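Local coordinates for protein proteasome assembly chaperone 2 (PAC2) homologue Rv2125 (Mycobacterium tuberculosis, PDB 5UN0) that is of unconfirmed function but is a homologue of the eukaryotic proteasome assembly chaperone PAC2 and may play a related part in protein assembly, at residues A26-L31 with E204-D209; I33-D38 with W63-I68; L118-H123 with V177-S182; P122-V127 with A216-I221. One frame throughout, in Å; residues are numbered along the deposited sequence.

None of the four contacts is wholly core: contacts 1, 2 and 3 are partly buried, whereas contact 4 is a surface contact. Contacts 2 and 3 reach the same mixed sheet on opposite sides of the chain's centre, and there backbone hydrogen bonds do much of the work, antiparallel in contact 2 and parallel in contact 3. Contacts 1 and 4 join loops to helices with no hydrogen bond between their segments, relying instead on an indole rim and on a methyl over an imidazole. Contacts 3 and 4 share P122 and H123 and touch through V181, whereas contact 1 adjoins contact 2 in sequence, helix 16-27 leading into strand 31-36.

Contact 1: residues A26-L31 with E204-D209; sequences ASWQAL and EVPLAD
W28 carries this contact, laying the rim of its indole along the loop residues E204, V205 and P206. Within this tighter half, CZ2 of W28 lies 4.1 Å from CB of V205, whose side chain crosses the indole at about a right angle. E204 O sits in the ring plane at the same edge, 3.7 Å from W28 CZ2, and P206 CD approaches W28 NE1 obliquely at 4.0 Å. With CG beside the backbone N (chi1 -64°), the large ring swings off the helix end into a buried place backed by C71, P73 and P74. V205, small and branched, suits its own buried place, where it touches L24 and L194.

The solvent side is looser. S27 OG stays 4.1 Å from P206 O and turns back to H23 O instead, as serines in helices often do. P206 O is bonded to H23 NE2, so one histidine serves both sides of the gap. A proline suits this irregular loop.

Q29, with a positive phi of 55°, caps helix 16-27 with a Schellman motif, after which the chain turns into strand 31-36 of the alpha/beta fold; this turn docks on the loop joining helices 188-201 and 210-222.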
loop_
_atom_site.group_PDB
_atom_site.type_symbol
_atom_site.label_atom_id
_atom_site.label_comp_id
_atom_site.label_asym_id
_atom_site.label_seq_id
_atom_site.Cartn_x
_atom_site.Cartn_y
_atom_site.Cartn_z
ATOM N N ALA A 26 17.419 -13.231 -23.741
ATOM C CA ALA A 26 17.033 -13.504 -25.115
ATOM C C ALA A 26 18.276 -13.871 -25.887
ATOM O O ALA A 26 18.329 -14.913 -26.520
ATOM C CB ALA A 26 16.370 -12.282 -25.730
ATOM N N SER A 27 19.277 -12.997 -25.809
ATOM C CA SER A 27 20.498 -13.116 -26.598
ATOM C C SER A 27 21.178 -14.418 -26.311
ATOM O O SER A 27 21.432 -15.194 -27.219
ATOM C CB SER A 27 21.465 -11.968 -26.295
ATOM O OG SER A 27 20.869 -10.698 -26.538
ATOM N N TRP A 28 21.462 -14.665 -25.043
ATOM C CA TRP A 28 22.166 -15.885 -24.628
ATOM C C TRP A 28 21.268 -17.077 -24.286
ATOM O O TRP A 28 21.754 -18.107 -23.840
ATOM C CB TRP A 28 23.051 -15.575 -23.434
ATOM C CG TRP A 28 24.111 -14.619 -23.736
ATOM C CD1 TRP A 28 24.745 -14.480 -24.912
ATOM C CD2 TRP A 28 24.694 -13.665 -22.838
ATOM N NE1 TRP A 28 25.671 -13.491 -24.819
ATOM C CE2 TRP A 28 25.666 -12.966 -23.561
ATOM C CE3 TRP A 28 24.477 -13.324 -21.502
ATOM C CZ2 TRP A 28 26.442 -11.944 -23.003
ATOM C CZ3 TRP A 28 25.239 -12.309 -20.941
ATOM C CH2 TRP A 28 26.213 -11.630 -21.696
ATOM N N GLN A 29 19.961 -16.936 -24.500
ATOM C CA GLN A 29 18.993 -18.044 -24.356
ATOM C C GLN A 29 19.050 -18.713 -22.982
ATOM O O GLN A 29 19.456 -19.872 -22.851
ATOM C CB GLN A 29 19.180 -19.087 -25.463
ATOM C CG GLN A 29 18.832 -18.570 -26.852
ATOM C CD GLN A 29 18.573 -19.683 -27.841
ATOM O OE1 GLN A 29 18.928 -20.852 -27.600
ATOM N NE2 GLN A 29 17.929 -19.338 -28.964
ATOM N N ALA A 30 18.599 -17.982 -21.969
ATOM C CA ALA A 30 18.776 -18.412 -20.607
ATOM C C ALA A 30 17.775 -19.495 -20.255
ATOM O O ALA A 30 16.662 -19.497 -20.765
ATOM C CB ALA A 30 18.656 -17.238 -19.664
ATOM N N LEU A 31 18.191 -20.402 -19.371
ATOM C CA LEU A 31 17.403 -21.554 -18.953
ATOM C C LEU A 31 16.832 -21.284 -17.554
ATOM O O LEU A 31 17.585 -21.116 -16.592
ATOM C CB LEU A 31 18.320 -22.778 -18.960
ATOM C CG LEU A 31 17.865 -24.213 -18.751
ATOM C CD1 LEU A 31 19.064 -25.131 -18.541
ATOM C CD2 LEU A 31 16.922 -24.331 -17.586
ATOM N N GLU A 204 31.624 -9.577 -23.780
ATOM C CA GLU A 204 30.936 -8.679 -24.694
ATOM C C GLU A 204 29.484 -9.130 -24.826
ATOM O O GLU A 204 29.212 -10.324 -24.920
ATOM C CB GLU A 204 31.616 -8.592 -26.077
ATOM C CG GLU A 204 31.131 -7.366 -26.871
ATOM C CD GLU A 204 31.681 -7.223 -28.287
ATOM O OE1 GLU A 204 30.901 -7.452 -29.222
ATOM O OE2 GLU A 204 32.858 -6.839 -28.483
ATOM N N VAL A 205 28.567 -8.159 -24.802
ATOM C CA VAL A 205 27.137 -8.424 -24.991
ATOM C C VAL A 205 26.685 -7.814 -26.313
ATOM O O VAL A 205 26.893 -6.612 -26.576
ATOM C CB VAL A 205 26.224 -7.973 -23.811
ATOM C CG1 VAL A 205 26.538 -6.569 -23.342
ATOM C CG2 VAL A 205 24.751 -8.069 -24.191
ATOM N N PRO A 206 26.063 -8.648 -27.155
ATOM C CA PRO A 206 25.634 -8.234 -28.470
ATOM C C PRO A 206 24.457 -7.298 -28.330
ATOM O O PRO A 206 23.439 -7.689 -27.756
ATOM C CB PRO A 206 25.208 -9.553 -29.135
ATOM C CG PRO A 206 25.313 -10.625 -28.098
ATOM C CD PRO A 206 25.516 -9.963 -26.789
ATOM N N LEU A 207 24.593 -6.071 -28.816
ATOM C CA LEU A 207 23.504 -5.115 -28.683
ATOM C C LEU A 207 22.454 -5.316 -29.756
ATOM O O LEU A 207 21.308 -4.890 -29.582
ATOM C CB LEU A 207 24.008 -3.683 -28.724
ATOM C CG LEU A 207 24.947 -3.304 -27.584
ATOM C CD1 LEU A 207 25.767 -2.087 -27.968
ATOM C CD2 LEU A 207 24.165 -3.037 -26.312
ATOM N N ALA A 208 22.837 -5.960 -30.860
ATOM C CA ALA A 208 21.908 -6.255 -31.959
ATOM C C ALA A 208 21.256 -4.988 -32.554
ATOM O O ALA A 208 21.951 -4.154 -33.139
ATOM C CB ALA A 208 20.853 -7.258 -31.507
ATOM N N ASP A 209 19.938 -4.847 -32.386
ATOM C CA ASP A 209 19.158 -3.804 -33.038
ATOM C C ASP A 209 18.885 -2.617 -32.108
ATOM O O ASP A 209 18.113 -1.718 -32.452
ATOM C CB ASP A 209 17.812 -4.414 -33.472
ATOM C CG ASP A 209 17.248 -3.804 -34.764
ATOM O OD1 ASP A 209 18.036 -3.393 -35.652
ATOM O OD2 ASP A 209 15.994 -3.772 -34.904
#

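Contact 2: residues I33-D38 with W63-I68; sequences IVEIDD and WPAMRI
I33 and V34 both face I68, forming a classic beta bulge where two antiparallel strands of the main sheet meet. I68 O accepts from I33 N at 3.1 Å and from V34 N as well, so one carbonyl holds both residues of the bulge. The return bond runs from I68 N to V34 O, and beyond it the regular ladder resumes, with I36 N donating to M66 O at 2.7 Å and M66 N to I36 O.

On one face V34 and I68 lie side by side, V34 CG1 being 3.7 Å from I68 CD1, while CB of I36 meets CB of M66. Their branched or flexible apolar chains suit this face because helix 92-105 lies over it, F95 touching M66 and V102 touching I68. The other face carries E35 and R67. The glutamate, CG anti to the backbone N (chi1 170°), runs alongside the arginine until E35 OE1 lies 3.5 Å from R67 NE. That oxygen is well out of the guanidinium plane, so the salt bridge is one of charge alone, and Q62 OE1 takes a hydrogen bond from R67 NH2.

Farther out, W63 makes a cation-pi contact with R93 of the second subunit. Where the strands part, a water donates to D37 O at 2.9 Å and to P64 O at 2.8 Å.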
loop_
_atom_site.group_PDB
_atom_site.type_symbol
_atom_site.label_atom_id
_atom_site.label_comp_id
_atom_site.label_asym_id
_atom_site.label_seq_id
_atom_site.Cartn_x
_atom_site.Cartn_y
_atom_site.Cartn_z
ATOM N N ILE A 33 15.476 -21.892 -13.915
ATOM C CA ILE A 33 15.832 -22.896 -12.919
ATOM C C ILE A 33 15.050 -22.697 -11.623
ATOM O O ILE A 33 14.402 -23.621 -11.132
ATOM C CB ILE A 33 17.340 -22.871 -12.607
ATOM C CG1 ILE A 33 17.745 -21.510 -12.038
ATOM C CG2 ILE A 33 18.147 -23.196 -13.853
ATOM C CD1 ILE A 33 19.159 -21.466 -11.504
ATOM N N VAL A 34 15.115 -21.488 -11.073
ATOM C CA VAL A 34 14.412 -21.172 -9.814
ATOM C C VAL A 34 13.431 -20.001 -9.964
ATOM O O VAL A 34 13.725 -18.987 -10.604
ATOM C CB VAL A 34 15.404 -20.844 -8.689
ATOM C CG1 VAL A 34 14.778 -19.963 -7.614
ATOM C CG2 VAL A 34 15.920 -22.120 -8.052
ATOM N N GLU A 35 12.262 -20.164 -9.352
ATOM C CA GLU A 35 11.236 -19.131 -9.303
ATOM C C GLU A 35 10.724 -18.944 -7.874
ATOM O O GLU A 35 10.162 -19.866 -7.301
ATOM C CB GLU A 35 10.084 -19.508 -10.221
ATOM C CG GLU A 35 8.864 -18.626 -10.047
ATOM C CD GLU A 35 7.907 -18.712 -11.217
ATOM O OE1 GLU A 35 8.284 -18.272 -12.338
ATOM O OE2 GLU A 35 6.773 -19.211 -11.000
ATOM N N ILE A 36 10.937 -17.758 -7.298
ATOM C CA ILE A 36 10.532 -17.466 -5.910
ATOM C C ILE A 36 9.148 -16.818 -5.884
ATOM O O ILE A 36 8.971 -15.620 -6.144
ATOM C CB ILE A 36 11.569 -16.626 -5.153
ATOM C CG1 ILE A 36 12.859 -17.420 -5.003
ATOM C CG2 ILE A 36 11.067 -16.264 -3.765
ATOM C CD1 ILE A 36 13.977 -16.659 -4.310
ATOM N N ASP A 37 8.187 -17.658 -5.510
ATOM C CA ASP A 37 6.749 -17.443 -5.664
ATOM C C ASP A 37 6.113 -17.029 -4.341
ATOM O O ASP A 37 4.934 -16.685 -4.295
ATOM C CB ASP A 37 6.141 -18.782 -6.097
ATOM C CG ASP A 37 4.734 -18.662 -6.600
ATOM O OD1 ASP A 37 4.433 -17.723 -7.380
ATOM O OD2 ASP A 37 3.920 -19.530 -6.218
ATOM N N ASP A 38 6.903 -17.048 -3.271
ATOM C CA ASP A 38 6.364 -17.077 -1.923
ATOM C C ASP A 38 5.488 -15.887 -1.577
ATOM O O ASP A 38 5.803 -14.736 -1.860
ATOM C CB ASP A 38 7.473 -17.194 -0.894
ATOM C CG ASP A 38 7.015 -17.879 0.369
ATOM O OD1 ASP A 38 5.925 -17.572 0.872
ATOM O OD2 ASP A 38 7.758 -18.744 0.859
ATOM N N TRP A 63 1.204 -15.277 -11.062
ATOM C CA TRP A 63 1.528 -14.657 -9.779
ATOM C C TRP A 63 2.860 -13.909 -9.787
ATOM O O TRP A 63 3.850 -14.412 -10.320
ATOM C CB TRP A 63 1.607 -15.727 -8.696
ATOM C CG TRP A 63 0.306 -16.384 -8.426
ATOM C CD1 TRP A 63 -0.223 -17.448 -9.080
ATOM C CD2 TRP A 63 -0.637 -16.013 -7.425
ATOM N NE1 TRP A 63 -1.443 -17.771 -8.541
ATOM C CE2 TRP A 63 -1.718 -16.898 -7.523
ATOM C CE3 TRP A 63 -0.663 -15.029 -6.444
ATOM C CZ2 TRP A 63 -2.816 -16.819 -6.686
ATOM C CZ3 TRP A 63 -1.745 -14.949 -5.624
ATOM C CH2 TRP A 63 -2.816 -15.834 -5.745
ATOM N N PRO A 64 2.905 -12.735 -9.134
ATOM C CA PRO A 64 4.164 -12.018 -9.038
ATOM C C PRO A 64 5.186 -12.893 -8.361
ATOM O O PRO A 64 4.833 -13.677 -7.482
ATOM C CB PRO A 64 3.828 -10.825 -8.154
ATOM C CG PRO A 64 2.662 -11.274 -7.353
ATOM C CD PRO A 64 1.868 -12.148 -8.267
ATOM N N ALA A 65 6.439 -12.775 -8.776
ATOM C CA ALA A 65 7.482 -13.664 -8.295
ATOM C C ALA A 65 8.845 -13.185 -8.730
ATOM O O ALA A 65 8.971 -12.216 -9.506
ATOM C CB ALA A 65 7.237 -15.078 -8.812
ATOM N N MET A 66 9.859 -13.908 -8.251
ATOM C CA MET A 66 11.248 -13.691 -8.641
ATOM C C MET A 66 11.725 -14.842 -9.519
ATOM O O MET A 66 11.833 -15.962 -9.049
ATOM C CB MET A 66 12.122 -13.595 -7.396
ATOM C CG MET A 66 13.434 -12.864 -7.618
ATOM S SD MET A 66 13.146 -11.128 -8.024
ATOM C CE MET A 66 14.552 -10.814 -9.080
ATOM N N ARG A 67 11.989 -14.563 -10.797
ATOM C CA ARG A 67 12.483 -15.578 -11.748
ATOM C C ARG A 67 14.010 -15.591 -11.835
ATOM O O ARG A 67 14.655 -14.562 -12.061
ATOM C CB ARG A 67 11.854 -15.384 -13.130
ATOM C CG ARG A 67 10.403 -15.817 -13.142
ATOM C CD ARG A 67 9.536 -15.201 -14.263
ATOM N NE ARG A 67 8.117 -15.145 -13.852
ATOM C CZ ARG A 67 7.621 -14.225 -13.014
ATOM N NH1 ARG A 67 8.409 -13.278 -12.500
ATOM N NH2 ARG A 67 6.332 -14.239 -12.682
ATOM N N ILE A 68 14.584 -16.766 -11.606
ATOM C CA ILE A 68 16.019 -16.953 -11.678
ATOM C C ILE A 68 16.294 -17.946 -12.792
ATOM O O ILE A 68 15.771 -19.061 -12.779
ATOM C CB ILE A 68 16.584 -17.462 -10.341
ATOM C CG1 ILE A 68 16.269 -16.455 -9.227
ATOM C CG2 ILE A 68 18.086 -17.720 -10.453
ATOM C CD1 ILE A 68 16.793 -16.827 -7.851
HETATM O O HOH W 1 3.226 -14.578 -5.324
#

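Contact 3: residues L118-H123 with V177-S182; sequences LADTPH and VPHYVS
H123 and Y180 meet rim to rim, their ring planes 79° apart, with Y180 OH in the imidazole plane and H123 ND1 in the phenol plane. The hydroxyl is gripped twice: it lies 2.7 Å from H123 ND1, in a hydrogen bond that either partner could donate, and accepts from H123 N at 2.9 Å. Tyrosine suits the place: with CG between the backbone N and the carbonyl carbon (chi1 51°), its rigid ring carries a polar end across to both groups. P178 CB lies over one face of the phenol, toward its rim, and H179 CE1 is at its edge; CD2 of Y180 lies over a face of H179.

H179 CD2 comes 3.3 Å from A119 O, and the carboxylate of D120 stands nearly upright to the ring; H179 NE2 and D120 OD1 are both hydrogen-bonded to Y234 OH.

Between the strand ends, A119 N donates to V177 O at 2.9 Å, nearly straight at 168°, and H179 N makes a weak bond to A119 O. On the same face of the sheet L118 CD2 packs on V177 CB at 4.0 Å. P178, paired with A119, starts a type I turn to V181, its ring set against the methyl CG2 of T121. The whole is the C-terminal edge of two adjacent parallel strands, 110-119 and 170-178, of the alpha/beta sheet.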
loop_
_atom_site.group_PDB
_atom_site.type_symbol
_atom_site.label_atom_id
_atom_site.label_comp_id
_atom_site.label_asym_id
_atom_site.label_seq_id
_atom_site.Cartn_x
_atom_site.Cartn_y
_atom_site.Cartn_z
ATOM N N LEU A 118 14.112 8.276 -12.536
ATOM C CA LEU A 118 13.750 9.508 -13.231
ATOM C C LEU A 118 14.557 10.671 -12.675
ATOM O O LEU A 118 14.598 10.893 -11.460
ATOM C CB LEU A 118 12.255 9.803 -13.096
ATOM C CG LEU A 118 11.336 8.737 -13.702
ATOM C CD1 LEU A 118 9.874 9.136 -13.556
ATOM C CD2 LEU A 118 11.657 8.464 -15.162
ATOM N N ALA A 119 15.207 11.401 -13.573
ATOM C CA ALA A 119 15.963 12.587 -13.182
ATOM C C ALA A 119 15.732 13.740 -14.142
ATOM O O ALA A 119 15.088 13.584 -15.191
ATOM C CB ALA A 119 17.450 12.267 -13.086
ATOM N N ASP A 120 16.248 14.901 -13.741
ATOM C CA ASP A 120 16.309 16.075 -14.601
ATOM C C ASP A 120 17.520 15.895 -15.513
ATOM O O ASP A 120 18.656 16.130 -15.092
ATOM C CB ASP A 120 16.459 17.371 -13.781
ATOM C CG ASP A 120 15.340 17.570 -12.756
ATOM O OD1 ASP A 120 14.149 17.323 -13.072
ATOM O OD2 ASP A 120 15.668 17.998 -11.626
ATOM N N THR A 121 17.273 15.455 -16.748
ATOM C CA THR A 121 18.353 15.179 -17.701
ATOM C C THR A 121 17.824 15.225 -19.146
ATOM O O THR A 121 16.707 14.780 -19.413
ATOM C CB THR A 121 19.022 13.812 -17.402
ATOM O OG1 THR A 121 20.123 13.586 -18.293
ATOM C CG2 THR A 121 18.018 12.662 -17.526
ATOM N N PRO A 122 18.613 15.773 -20.084
ATOM C CA PRO A 122 18.129 15.840 -21.473
ATOM C C PRO A 122 18.058 14.467 -22.136
ATOM O O PRO A 122 18.824 13.566 -21.786
ATOM C CB PRO A 122 19.164 16.720 -22.192
ATOM C CG PRO A 122 20.299 16.903 -21.248
ATOM C CD PRO A 122 19.977 16.296 -19.919
ATOM N N HIS A 123 17.132 14.317 -23.075
ATOM C CA HIS A 123 17.052 13.113 -23.892
ATOM C C HIS A 123 17.960 13.208 -25.105
ATOM O O HIS A 123 18.119 12.236 -25.842
ATOM C CB HIS A 123 15.617 12.862 -24.347
ATOM C CG HIS A 123 15.112 13.855 -25.353
ATOM N ND1 HIS A 123 14.550 15.060 -24.993
ATOM C CD2 HIS A 123 15.059 13.808 -26.708
ATOM C CE1 HIS A 123 14.181 15.715 -26.079
ATOM N NE2 HIS A 123 14.477 14.977 -27.133
ATOM N N VAL A 177 16.914 8.426 -16.423
ATOM C CA VAL A 177 15.913 8.601 -17.483
ATOM C C VAL A 177 15.228 9.964 -17.348
ATOM O O VAL A 177 14.856 10.365 -16.242
ATOM C CB VAL A 177 14.840 7.495 -17.425
ATOM C CG1 VAL A 177 13.870 7.609 -18.598
ATOM C CG2 VAL A 177 15.495 6.116 -17.403
ATOM N N PRO A 178 15.073 10.689 -18.466
ATOM C CA PRO A 178 14.340 11.956 -18.451
ATOM C C PRO A 178 12.896 11.779 -17.994
ATOM O O PRO A 178 12.160 10.993 -18.586
ATOM C CB PRO A 178 14.388 12.405 -19.911
ATOM C CG PRO A 178 15.606 11.753 -20.473
ATOM C CD PRO A 178 15.734 10.445 -19.760
ATOM N N HIS A 179 12.504 12.503 -16.949
ATOM C CA HIS A 179 11.168 12.344 -16.345
ATOM C C HIS A 179 9.997 12.601 -17.301
ATOM O O HIS A 179 8.918 12.027 -17.138
ATOM C CB HIS A 179 11.024 13.262 -15.132
ATOM C CG HIS A 179 11.326 14.696 -15.432
ATOM N ND1 HIS A 179 10.449 15.518 -16.108
ATOM C CD2 HIS A 179 12.422 15.447 -15.175
ATOM C CE1 HIS A 179 10.986 16.718 -16.237
ATOM N NE2 HIS A 179 12.183 16.702 -15.680
ATOM N N TYR A 180 10.214 13.462 -18.289
ATOM C CA TYR A 180 9.166 13.828 -19.256
ATOM C C TYR A 180 8.817 12.722 -20.265
ATOM O O TYR A 180 7.690 12.671 -20.763
ATOM C CB TYR A 180 9.511 15.132 -19.999
ATOM C CG TYR A 180 10.893 15.226 -20.632
ATOM C CD1 TYR A 180 11.110 14.841 -21.954
ATOM C CD2 TYR A 180 11.965 15.758 -19.926
ATOM C CE1 TYR A 180 12.363 14.960 -22.539
ATOM C CE2 TYR A 180 13.216 15.885 -20.503
ATOM C CZ TYR A 180 13.414 15.488 -21.805
ATOM O OH TYR A 180 14.663 15.613 -22.365
ATOM N N VAL A 181 9.796 11.883 -20.597
ATOM C CA VAL A 181 9.542 10.653 -21.349
ATOM C C VAL A 181 9.694 9.453 -20.423
ATOM O O VAL A 181 10.766 8.845 -20.344
ATOM C CB VAL A 181 10.480 10.516 -22.564
ATOM C CG1 VAL A 181 10.302 9.164 -23.244
ATOM C CG2 VAL A 181 10.196 11.629 -23.555
ATOM N N SER A 182 8.620 9.123 -19.717
ATOM C CA SER A 182 8.649 8.014 -18.768
ATOM C C SER A 182 8.174 6.688 -19.371
ATOM O O SER A 182 8.458 5.627 -18.810
ATOM C CB SER A 182 7.824 8.347 -17.525
ATOM O OG SER A 182 8.355 9.468 -16.829
#

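Contact 4: residues P122-V127 with A216-I221; sequences PHTRPV and AWEREI
In the docking of the loop before strand 129-132 on helix 210-222, I221 sets a methyl over the imidazole of H123, a CH-pi contact. I221 CG2 stands 3.3 Å from the centroid of the H123 ring, only 14° off the ring normal. That branch is placed there because CG1 takes the position beside the backbone N (chi1 -69°), which leaves CG2 anti to it. T124 CG2 lies over the opposite face of the ring, offset toward the rim, and so the imidazole is held between two methyls. A beta-branched residue on either side offers a methyl close to its own backbone.

I221 also lays CD1 over the centre of the W217 ring. That indole brings its CH2 to within 4.2 Å of H123 CB. E218 borders the loop with CG, 3.3 Å from H123 O, and with its carboxylate, OE2 lying 3.3 Å from T124 CA; the E218 and T124 side chains cross at about a right angle.

At the rim of the imidazole, H123 NE2 makes a weak hydrogen bond to T222 OG1, itself bonded to E218 O, and ND1 is engaged by Y180. Apolar contacts over the faces and hydrogen bonds at the rim thus hold a buried histidine of an otherwise surface-lying loop against the last turns of the helix, a loop-on-helix packing at the strand ends of the alpha/beta fold.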
loop_
_atom_site.group_PDB
_atom_site.type_symbol
_atom_site.label_atom_id
_atom_site.label_comp_id
_atom_site.label_asym_id
_atom_site.label_seq_id
_atom_site.Cartn_x
_atom_site.Cartn_y
_atom_site.Cartn_z
ATOM N N PRO A 122 18.613 15.773 -20.084
ATOM C CA PRO A 122 18.129 15.840 -21.473
ATOM C C PRO A 122 18.058 14.467 -22.136
ATOM O O PRO A 122 18.824 13.566 -21.786
ATOM C CB PRO A 122 19.164 16.720 -22.192
ATOM C CG PRO A 122 20.299 16.903 -21.248
ATOM C CD PRO A 122 19.977 16.296 -19.919
ATOM N N HIS A 123 17.132 14.317 -23.075
ATOM C CA HIS A 123 17.052 13.113 -23.892
ATOM C C HIS A 123 17.960 13.208 -25.105
ATOM O O HIS A 123 18.119 12.236 -25.842
ATOM C CB HIS A 123 15.617 12.862 -24.347
ATOM C CG HIS A 123 15.112 13.855 -25.353
ATOM N ND1 HIS A 123 14.550 15.060 -24.993
ATOM C CD2 HIS A 123 15.059 13.808 -26.708
ATOM C CE1 HIS A 123 14.181 15.715 -26.079
ATOM N NE2 HIS A 123 14.477 14.977 -27.133
ATOM N N THR A 124 18.544 14.387 -25.309
ATOM C CA THR A 124 19.388 14.658 -26.475
ATOM C C THR A 124 20.881 14.534 -26.152
ATOM O O THR A 124 21.735 14.828 -26.998
ATOM C CB THR A 124 19.112 16.066 -27.037
ATOM O OG1 THR A 124 19.424 17.058 -26.048
ATOM C CG2 THR A 124 17.653 16.197 -27.434
ATOM N N ARG A 125 21.185 14.097 -24.932
ATOM C CA ARG A 125 22.567 13.885 -24.497
ATOM C C ARG A 125 22.685 12.590 -23.696
ATOM O O ARG A 125 21.683 12.077 -23.195
ATOM C CB ARG A 125 23.052 15.082 -23.681
ATOM C CG ARG A 125 23.699 16.169 -24.529
ATOM C CD ARG A 125 23.684 17.519 -23.811
ATOM N NE ARG A 125 24.193 18.661 -24.586
ATOM C CZ ARG A 125 25.209 19.461 -24.218
ATOM N NH1 ARG A 125 25.876 19.293 -23.071
ATOM N NH2 ARG A 125 25.566 20.467 -25.012
ATOM N N PRO A 126 23.911 12.056 -23.558
ATOM C CA PRO A 126 24.116 10.717 -22.975
ATOM C C PRO A 126 23.375 10.414 -21.675
ATOM O O PRO A 126 22.892 11.322 -21.004
ATOM C CB PRO A 126 25.626 10.674 -22.725
ATOM C CG PRO A 126 26.190 11.579 -23.763
ATOM C CD PRO A 126 25.194 12.692 -23.904
ATOM N N VAL A 127 23.343 9.128 -21.328
ATOM C CA VAL A 127 22.665 8.642 -20.127
ATOM C C VAL A 127 23.596 8.794 -18.924
ATOM O O VAL A 127 24.670 8.205 -18.893
ATOM C CB VAL A 127 22.254 7.149 -20.243
ATOM C CG1 VAL A 127 21.249 6.784 -19.152
ATOM C CG2 VAL A 127 21.659 6.844 -21.614
ATOM N N ALA A 216 15.974 6.029 -33.372
ATOM C CA ALA A 216 14.577 6.257 -33.739
ATOM C C ALA A 216 13.844 6.908 -32.577
ATOM O O ALA A 216 13.080 7.857 -32.757
ATOM C CB ALA A 216 13.903 4.944 -34.109
ATOM N N TRP A 217 14.087 6.377 -31.382
ATOM C CA TRP A 217 13.505 6.907 -30.147
ATOM C C TRP A 217 13.856 8.387 -29.990
ATOM O O TRP A 217 12.968 9.229 -29.888
ATOM C CB TRP A 217 14.006 6.087 -28.950
ATOM C CG TRP A 217 13.487 6.469 -27.598
ATOM C CD1 TRP A 217 12.306 6.081 -27.031
ATOM C CD2 TRP A 217 14.167 7.255 -26.605
ATOM N NE1 TRP A 217 12.195 6.597 -25.761
ATOM C CE2 TRP A 217 13.325 7.317 -25.470
ATOM C CE3 TRP A 217 15.406 7.920 -26.569
ATOM C CZ2 TRP A 217 13.673 8.029 -24.311
ATOM C CZ3 TRP A 217 15.751 8.629 -25.419
ATOM C CH2 TRP A 217 14.884 8.678 -24.308
ATOM N N GLU A 218 15.153 8.687 -30.004
ATOM C CA GLU A 218 15.648 10.051 -29.760
ATOM C C GLU A 218 15.145 11.063 -30.805
ATOM O O GLU A 218 14.829 12.206 -30.456
ATOM C CB GLU A 218 17.187 10.068 -29.696
ATOM C CG GLU A 218 17.771 11.256 -28.925
ATOM C CD GLU A 218 19.135 11.721 -29.421
ATOM O OE1 GLU A 218 19.936 10.880 -29.890
ATOM O OE2 GLU A 218 19.409 12.937 -29.319
ATOM N N ARG A 219 15.078 10.648 -32.071
ATOM C CA ARG A 219 14.545 11.509 -33.145
ATOM C C ARG A 219 13.071 11.816 -32.937
ATOM O O ARG A 219 12.623 12.938 -33.155
ATOM C CB ARG A 219 14.639 10.821 -34.513
ATOM C CG ARG A 219 16.045 10.621 -35.057
ATOM C CD ARG A 219 16.025 10.656 -36.584
ATOM N NE ARG A 219 14.834 9.984 -37.129
ATOM C CZ ARG A 219 14.752 8.701 -37.487
ATOM N NH1 ARG A 219 15.797 7.883 -37.396
ATOM N NH2 ARG A 219 13.601 8.229 -37.954
ATOM N N GLU A 220 12.314 10.789 -32.559
ATOM C CA GLU A 220 10.856 10.896 -32.452
ATOM C C GLU A 220 10.380 11.442 -31.092
ATOM O O GLU A 220 9.172 11.567 -30.848
ATOM C CB GLU A 220 10.189 9.571 -32.816
ATOM C CG GLU A 220 10.489 9.172 -34.251
ATOM C CD GLU A 220 9.535 8.141 -34.817
ATOM O OE1 GLU A 220 8.445 7.945 -34.234
ATOM O OE2 GLU A 220 9.881 7.539 -35.863
ATOM N N ILE A 221 11.325 11.797 -30.225
ATOM C CA ILE A 221 11.040 12.648 -29.065
ATOM C C ILE A 221 11.327 14.101 -29.429
ATOM O O ILE A 221 10.565 15.004 -29.071
ATOM C CB ILE A 221 11.869 12.238 -27.840
ATOM C CG1 ILE A 221 11.376 10.889 -27.339
ATOM C CG2 ILE A 221 11.752 13.268 -26.726
ATOM C CD1 ILE A 221 12.267 10.271 -26.296
#